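Local coordinates for protein thioredoxin Reductase (Burkholderia cenocepacia, PDB 4F82) that probably reduces hydrogen peroxide and organic hydroperoxides to water and alcohols as a thiol-specific peroxidase of the Prx5 subfamily of peroxiredoxins, at residues 53-58 and 139-144; 47-52 and 143-148. All coordinates share one frame; numbering follows the deposited sequence. Where two conformers were deposited one is given.

Contact 1. Residues 53-58 and 139-144; sequences FGLPGA and SLRYAM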
ATOM      1  N   PHE A  53      14.816   0.936 -10.076  1.00  5.85           N
ATOM      2  CA  PHE A  53      14.631   2.177  -9.321  1.00  5.75           C
ATOM      3  C   PHE A  53      13.571   1.905  -8.236  1.00  6.97           C
ATOM      4  O   PHE A  53      12.537   1.281  -8.501  1.00  6.55           O
ATOM      5  CB  PHE A  53      14.320   3.401 -10.223  1.00  5.76           C
ATOM      6  CG  PHE A  53      12.987   3.343 -10.920  1.00  5.70           C
ATOM      7  CD1 PHE A  53      11.870   4.044 -10.414  1.00  5.61           C
ATOM      8  CD2 PHE A  53      12.820   2.586 -12.065  1.00  5.80           C
ATOM      9  CE1 PHE A  53      10.624   4.002 -11.078  1.00  7.59           C
ATOM     10  CE2 PHE A  53      11.561   2.532 -12.723  1.00  9.19           C
ATOM     11  CZ  PHE A  53      10.464   3.228 -12.229  1.00 10.29           C
ATOM     12  N   GLY A  54      13.910   2.261  -7.000  1.00  8.13           N
ATOM     13  CA  GLY A  54      13.009   2.089  -5.890  1.00 10.02           C
ATOM     14  C   GLY A  54      12.463   3.460  -5.537  1.00  8.47           C
ATOM     15  O   GLY A  54      13.118   4.493  -5.734  1.00  7.48           O
ATOM     16  N   LEU A  55      11.263   3.481  -4.985  1.00  8.76           N
ATOM     17  CA  LEU A  55      10.651   4.767  -4.617  1.00  6.59           C
ATOM     18  C   LEU A  55       9.711   4.512  -3.428  1.00  5.79           C
ATOM     19  O   LEU A  55       9.405   3.351  -3.120  1.00  8.84           O
ATOM     20  CB  LEU A  55       9.926   5.363  -5.846  1.00  5.62           C
ATOM     21  CG  LEU A  55       9.068   4.497  -6.772  1.00 11.19           C
ATOM     22  CD1 LEU A  55       7.767   3.964  -6.078  1.00  9.09           C
ATOM     23  CD2 LEU A  55       8.707   5.266  -8.033  1.00  7.39           C
ATOM     24  N   PRO A  56       9.276   5.580  -2.736  1.00  5.98           N
ATOM     25  CA  PRO A  56       8.535   5.440  -1.479  1.00  6.18           C
ATOM     26  C   PRO A  56       7.104   4.873  -1.536  1.00  6.12           C
ATOM     27  O   PRO A  56       6.688   4.264  -0.551  1.00  6.29           O
ATOM     28  CB  PRO A  56       8.498   6.878  -0.940  1.00  6.47           C
ATOM     29  CG  PRO A  56       9.721   7.523  -1.506  1.00  7.53           C
ATOM     30  CD  PRO A  56       9.800   6.947  -2.909  1.00  6.13           C
ATOM     31  N   GLY A  57       6.352   5.097  -2.612  1.00  9.64           N
ATOM     32  CA  GLY A  57       5.022   4.521  -2.640  1.00  6.01           C
ATOM     33  C   GLY A  57       4.227   4.666  -3.921  1.00  9.84           C
ATOM     34  O   GLY A  57       4.208   5.750  -4.548  1.00  9.16           O
ATOM     35  N   ALA A  58       3.526   3.587  -4.287  1.00  5.90           N
ATOM     36  CA  ALA A  58       2.565   3.663  -5.389  1.00  5.96           C
ATOM     37  C   ALA A  58       1.531   4.764  -5.113  1.00  9.90           C
ATOM     38  O   ALA A  58       1.174   5.030  -3.951  1.00  6.37           O
ATOM     39  CB  ALA A  58       1.867   2.311  -5.592  1.00  6.01           C
ATOM     40  N   SER A 139      10.573   2.516   1.083  1.00  5.37           N
ATOM     41  CA  SER A 139      11.921   2.586   0.473  1.00  5.31           C
ATOM     42  C   SER A 139      12.413   4.030   0.326  1.00  8.78           C
ATOM     43  O   SER A 139      11.614   4.947   0.113  1.00  5.66           O
ATOM     44  CB  SER A 139      11.908   1.919  -0.910  1.00  5.02           C
ATOM     45  OG  SER A 139      13.231   1.861  -1.463  1.00  8.82           O
ATOM     46  N   LEU A 140      13.731   4.243   0.445  1.00  8.23           N
ATOM     47  CA  LEU A 140      14.343   5.470  -0.069  1.00  5.66           C
ATOM     48  C   LEU A 140      14.106   5.478  -1.561  1.00  9.56           C
ATOM     49  O   LEU A 140      13.846   4.391  -2.175  1.00  7.86           O
ATOM     50  CB  LEU A 140      15.869   5.514   0.215  1.00  6.97           C
ATOM     51  CG  LEU A 140      16.225   5.723   1.687  1.00  7.72           C
ATOM     52  CD1 LEU A 140      17.689   5.433   1.936  1.00  6.71           C
ATOM     53  CD2 LEU A 140      15.862   7.156   2.118  1.00  9.91           C
ATOM     54  N   ARG A 141      14.244   6.658  -2.162  1.00  5.44           N
ATOM     55  CA  ARG A 141      14.226   6.744  -3.626  1.00 10.33           C
ATOM     56  C   ARG A 141      15.649   6.505  -4.187  1.00 10.85           C
ATOM     57  O   ARG A 141      16.604   7.172  -3.761  1.00  7.81           O
ATOM     58  CB  ARG A 141      13.695   8.117  -4.075  1.00 11.60           C
ATOM     59  CG  ARG A 141      13.246   8.133  -5.560  1.00  9.89           C
ATOM     60  CD  ARG A 141      12.842   9.551  -6.021  1.00  6.24           C
ATOM     61  NE  ARG A 141      11.750  10.078  -5.204  1.00  6.75           N
ATOM     62  CZ  ARG A 141      10.449   9.834  -5.390  1.00  8.33           C
ATOM     63  NH1 ARG A 141      10.038   9.023  -6.369  1.00 10.92           N
ATOM     64  NH2 ARG A 141       9.557  10.379  -4.563  1.00  8.69           N
ATOM     65  N   TYR A 142      15.802   5.567  -5.126  1.00  5.16           N
ATOM     66  CA  TYR A 142      17.130   5.325  -5.715  1.00  5.30           C
ATOM     67  C   TYR A 142      17.071   4.744  -7.115  1.00  5.17           C
ATOM     68  O   TYR A 142      16.031   4.290  -7.586  1.00  5.81           O
ATOM     69  CB  TYR A 142      17.919   4.357  -4.820  1.00  5.42           C
ATOM     70  CG  TYR A 142      17.265   2.994  -4.782  1.00  5.21           C
ATOM     71  CD1 TYR A 142      17.586   2.011  -5.719  1.00  5.16           C
ATOM     72  CD2 TYR A 142      16.319   2.702  -3.816  1.00  5.13           C
ATOM     73  CE1 TYR A 142      16.962   0.757  -5.690  1.00  7.64           C
ATOM     74  CE2 TYR A 142      15.689   1.453  -3.768  1.00 12.10           C
ATOM     75  CZ  TYR A 142      16.020   0.496  -4.707  1.00 11.12           C
ATOM     76  OH  TYR A 142      15.390  -0.720  -4.624  1.00  9.84           O
ATOM     77  N   ALA A 143      18.211   4.708  -7.791  1.00  6.35           N
ATOM     78  CA  ALA A 143      18.293   3.834  -8.949  1.00  5.31           C
ATOM     79  C   ALA A 143      19.639   3.131  -8.961  1.00  5.55           C
ATOM     80  O   ALA A 143      20.677   3.729  -8.592  1.00  9.24           O
ATOM     81  CB  ALA A 143      18.029   4.585 -10.297  1.00  8.13           C
ATOM     82  N   MET A 144      19.618   1.860  -9.346  1.00  6.70           N
ATOM     83  CA  MET A 144      20.853   1.103  -9.536  1.00  6.69           C
ATOM     84  C   MET A 144      20.830   0.287 -10.815  1.00  7.76           C
ATOM     85  O   MET A 144      19.766  -0.111 -11.310  1.00  7.30           O
ATOM     86  CB  MET A 144      21.114   0.191  -8.336  1.00  6.95           C
ATOM     87  CG  MET A 144      19.969  -0.740  -7.974  1.00  9.41           C
ATOM     88  SD  MET A 144      20.351  -1.567  -6.410  1.00 12.62           S
ATOM     89  CE  MET A 144      18.843  -2.529  -6.209  1.00 19.91           C
TER
HETATM   90  O   HOH W   1       8.574   2.155  -0.947  1.00  4.36           O

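Contact 2. Residues 47-52 and 143-148; sequences GKRVVI and AMVIDG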
ATOM      1  N   GLY A  47      21.834 -13.365 -15.469  1.00 13.07           N
ATOM      2  CA  GLY A  47      22.158 -13.294 -16.882  1.00 13.12           C
ATOM      3  C   GLY A  47      21.572 -12.094 -17.606  1.00 14.07           C
ATOM      4  O   GLY A  47      21.545 -12.092 -18.849  1.00 16.11           O
ATOM      5  N   LYS A  48      21.120 -11.089 -16.848  1.00 12.30           N
ATOM      6  CA  LYS A  48      20.533  -9.880 -17.415  1.00 10.54           C
ATOM      7  C   LYS A  48      21.246  -8.623 -16.987  1.00 11.66           C
ATOM      8  O   LYS A  48      21.974  -8.607 -15.970  1.00 10.96           O
ATOM      9  CB  LYS A  48      19.086  -9.748 -16.952  1.00 10.05           C
ATOM     10  CG  LYS A  48      18.282 -10.989 -17.126  1.00 10.87           C
ATOM     11  CD  LYS A  48      16.848 -10.702 -16.707  1.00 11.01           C
ATOM     12  CE  LYS A  48      15.943 -11.908 -16.941  1.00 16.52           C
ATOM     13  NZ  LYS A  48      14.676 -11.808 -16.107  1.00 20.04           N
ATOM     14  N   ARG A  49      21.024  -7.558 -17.753  1.00  9.89           N
ATOM     15  CA  ARG A  49      21.444  -6.248 -17.327  1.00  9.47           C
ATOM     16  C   ARG A  49      20.150  -5.468 -16.988  1.00  8.86           C
ATOM     17  O   ARG A  49      19.304  -5.272 -17.857  1.00  8.87           O
ATOM     18  CB  ARG A  49      22.260  -5.630 -18.450  1.00 11.17           C
ATOM     19  CG  ARG A  49      22.853  -4.315 -18.115  1.00 16.28           C
ATOM     20  CD  ARG A  49      23.956  -3.973 -19.123  1.00 17.45           C
ATOM     21  NE  ARG A  49      24.283  -2.568 -18.988  1.00  9.81           N
ATOM     22  CZ  ARG A  49      25.165  -2.100 -18.110  1.00 25.79           C
ATOM     23  NH1 ARG A  49      25.826  -2.951 -17.326  1.00 25.18           N
ATOM     24  NH2 ARG A  49      25.403  -0.794 -18.031  1.00 23.60           N
ATOM     25  N   VAL A  50      20.000  -5.072 -15.714  1.00  8.42           N
ATOM     26  CA  VAL A  50      18.716  -4.598 -15.152  1.00  7.92           C
ATOM     27  C   VAL A  50      18.862  -3.235 -14.467  1.00 18.71           C
ATOM     28  O   VAL A  50      19.742  -3.051 -13.645  1.00  7.54           O
ATOM     29  CB  VAL A  50      18.201  -5.603 -14.098  1.00  8.58           C
ATOM     30  CG1 VAL A  50      16.879  -5.129 -13.422  1.00  7.41           C
ATOM     31  CG2 VAL A  50      18.021  -6.974 -14.715  1.00 12.64           C
ATOM     32  N   VAL A  51      18.006  -2.283 -14.805  1.00  7.26           N
ATOM     33  CA  VAL A  51      17.911  -1.066 -14.012  1.00  6.92           C
ATOM     34  C   VAL A  51      16.818  -1.253 -12.983  1.00  6.61           C
ATOM     35  O   VAL A  51      15.689  -1.592 -13.347  1.00 11.52           O
ATOM     36  CB  VAL A  51      17.521   0.182 -14.879  1.00 10.88           C
ATOM     37  CG1 VAL A  51      17.214   1.393 -13.969  1.00  9.05           C
ATOM     38  CG2 VAL A  51      18.617   0.524 -15.917  1.00  8.80           C
ATOM     39  N   ILE A  52      17.135  -1.034 -11.708  1.00  6.48           N
ATOM     40  CA  ILE A  52      16.117  -1.045 -10.656  1.00  7.86           C
ATOM     41  C   ILE A  52      16.015   0.333 -10.047  1.00  6.91           C
ATOM     42  O   ILE A  52      17.033   0.868  -9.576  1.00  8.57           O
ATOM     43  CB  ILE A  52      16.485  -2.023  -9.531  1.00  9.62           C
ATOM     44  CG1 ILE A  52      16.678  -3.441 -10.098  1.00 13.90           C
ATOM     45  CG2 ILE A  52      15.392  -2.047  -8.479  1.00  6.19           C
ATOM     46  CD1 ILE A  52      17.258  -4.447  -9.037  1.00  6.95           C
ATOM     47  N   ALA A 143      18.211   4.708  -7.791  1.00  6.35           N
ATOM     48  CA  ALA A 143      18.293   3.834  -8.949  1.00  5.31           C
ATOM     49  C   ALA A 143      19.639   3.131  -8.961  1.00  5.55           C
ATOM     50  O   ALA A 143      20.677   3.729  -8.592  1.00  9.24           O
ATOM     51  CB  ALA A 143      18.029   4.585 -10.297  1.00  8.13           C
ATOM     52  N   MET A 144      19.618   1.860  -9.346  1.00  6.70           N
ATOM     53  CA  MET A 144      20.853   1.103  -9.536  1.00  6.69           C
ATOM     54  C   MET A 144      20.830   0.287 -10.815  1.00  7.76           C
ATOM     55  O   MET A 144      19.766  -0.111 -11.310  1.00  7.30           O
ATOM     56  CB  MET A 144      21.114   0.191  -8.336  1.00  6.95           C
ATOM     57  CG  MET A 144      19.969  -0.740  -7.974  1.00  9.41           C
ATOM     58  SD  MET A 144      20.351  -1.567  -6.410  1.00 12.62           S
ATOM     59  CE  MET A 144      18.843  -2.529  -6.209  1.00 19.91           C
ATOM     60  N   VAL A 145      22.021   0.056 -11.363  1.00  8.99           N
ATOM     61  CA  VAL A 145      22.167  -0.781 -12.536  1.00  7.43           C
ATOM     62  C   VAL A 145      22.945  -2.027 -12.087  1.00  6.71           C
ATOM     63  O   VAL A 145      23.974  -1.949 -11.376  1.00 11.80           O
ATOM     64  CB  VAL A 145      22.911  -0.042 -13.672  1.00  7.74           C
ATOM     65  CG1 VAL A 145      23.111  -0.963 -14.833  1.00  9.01           C
ATOM     66  CG2 VAL A 145      22.102   1.258 -14.080  1.00  6.53           C
ATOM     67  N   ILE A 146      22.410  -3.173 -12.504  1.00 11.27           N
ATOM     68  CA  ILE A 146      22.874  -4.480 -12.070  0.95  9.46           C
ATOM     69  C   ILE A 146      23.302  -5.270 -13.277  1.00 11.61           C
ATOM     70  O   ILE A 146      22.600  -5.291 -14.291  1.00  7.85           O
ATOM     71  CB  ILE A 146      21.729  -5.252 -11.396  0.95  6.74           C
ATOM     72  CG1 ILE A 146      20.996  -4.316 -10.412  0.95  9.98           C
ATOM     73  CG2 ILE A 146      22.253  -6.582 -10.767  0.95 12.86           C
ATOM     74  CD1 ILE A 146      21.872  -3.817  -9.276  0.95  6.48           C
ATOM     75  N   ASP A 147      24.457  -5.900 -13.182  1.00  7.91           N
ATOM     76  CA  ASP A 147      24.978  -6.698 -14.290  1.00  8.39           C
ATOM     77  C   ASP A 147      25.808  -7.753 -13.611  1.00 14.35           C
ATOM     78  O   ASP A 147      26.577  -7.437 -12.688  1.00 11.45           O
ATOM     79  CB  ASP A 147      25.821  -5.797 -15.208  1.00 11.71           C
ATOM     80  CG  ASP A 147      26.041  -6.384 -16.591  1.00 16.87           C
ATOM     81  OD1 ASP A 147      25.566  -7.521 -16.879  1.00 16.84           O
ATOM     82  OD2 ASP A 147      26.721  -5.688 -17.396  1.00 15.67           O
ATOM     83  N   GLY A 148      25.638  -9.004 -14.040  1.00 18.19           N
ATOM     84  CA  GLY A 148      26.323 -10.120 -13.412  1.00 17.83           C
ATOM     85  C   GLY A 148      25.939 -10.278 -11.949  1.00 13.06           C
ATOM     86  O   GLY A 148      26.740 -10.756 -11.138  1.00 16.98           O
TER
HETATM   87  O   HOH W   2      23.992 -10.494 -15.840  1.00 14.29           O

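Contact 1. Residues 53-58 and 139-144
Gly54 packs against one face of the Tyr142 ring, its CA 3.8 Å from the ring centroid in a CH-pi contact and its backbone N also over the ring centre. This is the tight, buried part of the contact. Tyr142 reaches it because its CG sits between its own N and carbonyl carbon (chi1 65°), which folds the ring back across the neighbouring strand, and the absence of a side chain on Gly54 lets the ring lie flat on the backbone. The same two residues form an antiparallel hydrogen-bonded pair: Tyr142 N to Gly54 O is fairly straight at 160°, whereas Gly54 N to Tyr142 O is more bent. On the other side of the sheet the CB atoms of Phe53 and Ala143 meet at 3.9 Å, and the Phe53 ring leads away to stack on Tyr71.

Past Leu55 the pairing loosens, and Arg141 is partly exposed. A water accepts from Ser139 N and donates to Leu55 O, its oxygen 2.6 Å from Leu55 O. Pro56 CD lies over one face of the Arg141 guanidinium, toward its rim, the side chains crossing at about a right angle; Arg141 NH1 is hydrogen-bonded to His67. Arg141 and Pro56 both touch Cys63, the predicted peroxidatic cysteine, consistent with the peroxiredoxin active site, where an arginine adjoins the reactive thiol in a thioredoxin fold.

Contact 2. Residues 47-52 and 143-148
Two antiparallel strands of the central sheet of the thioredoxin fold, 49-55 and 137-147, pair here along the part of their length that lies away from the predicted active-site cysteine. Val50 with Ile146 and Ile52 with Met144 are hydrogen-bonded pairs, each joined in both directions; Met144 N to Ile52 O measures 2.8 Å and is nearly straight at 168°.

On the sheet face carrying these four side chains, Ile52 and Met144 lie side by side and point the same way. The thioether chain is extended beyond CG, which brings its CE methyl within 3.8 Å of Ile52 CD1. Trp87 packs against Val50 and Ile52 on this face. On the opposite face Val51 CG2 touches Val145 CG2 at 4.0 Å, and Val170 of helix 167-172 packs against both valines.

Farther along, Arg49 runs extended from CG to NE across the partner strand. Its guanidinium has Val145 CG1 over one face, 3.9 Å from NH2, and its NH1 forms a salt bridge with Asp147 OD2 at 2.9 Å. The carboxylate oxygen is met from above its plane. A water joins Lys48 O to Gly148 N beyond the last pair.

The chemistry thus changes from buried aliphatic packing to a partly exposed ion pair. Arg49 and Asp147 meet through one nitrogen and one oxygen, with the planes 65° apart and the N-H...O angle bent to 139°, so the pair is not a coplanar two-pronged bridge; its attraction probably owes more to charge than to an ideal hydrogen bond.

How the contacts relate
From the N terminus, the chain passes first through 47-52 and then 53-58, together covering strand 49-55 and the turn after it. It next builds helix 61-80, strands 85-90 and 111-114 with helix 94-103 between them, then helix 119-124 and the short strand 127-129, before returning through 139-148 in the reverse direction. Contact 1 therefore closes the inner loop of 80 residues, and contact 2, nested around it, closes one of 90. They are successive lengths of one antiparallel pairing, sharing Ala143 and Met144, with centres about 15 Å apart. Contact 1 ties the sheet to the predicted catalytic end of helix 61-80; contact 2 continues it toward helix 167-172 and strand 150-156.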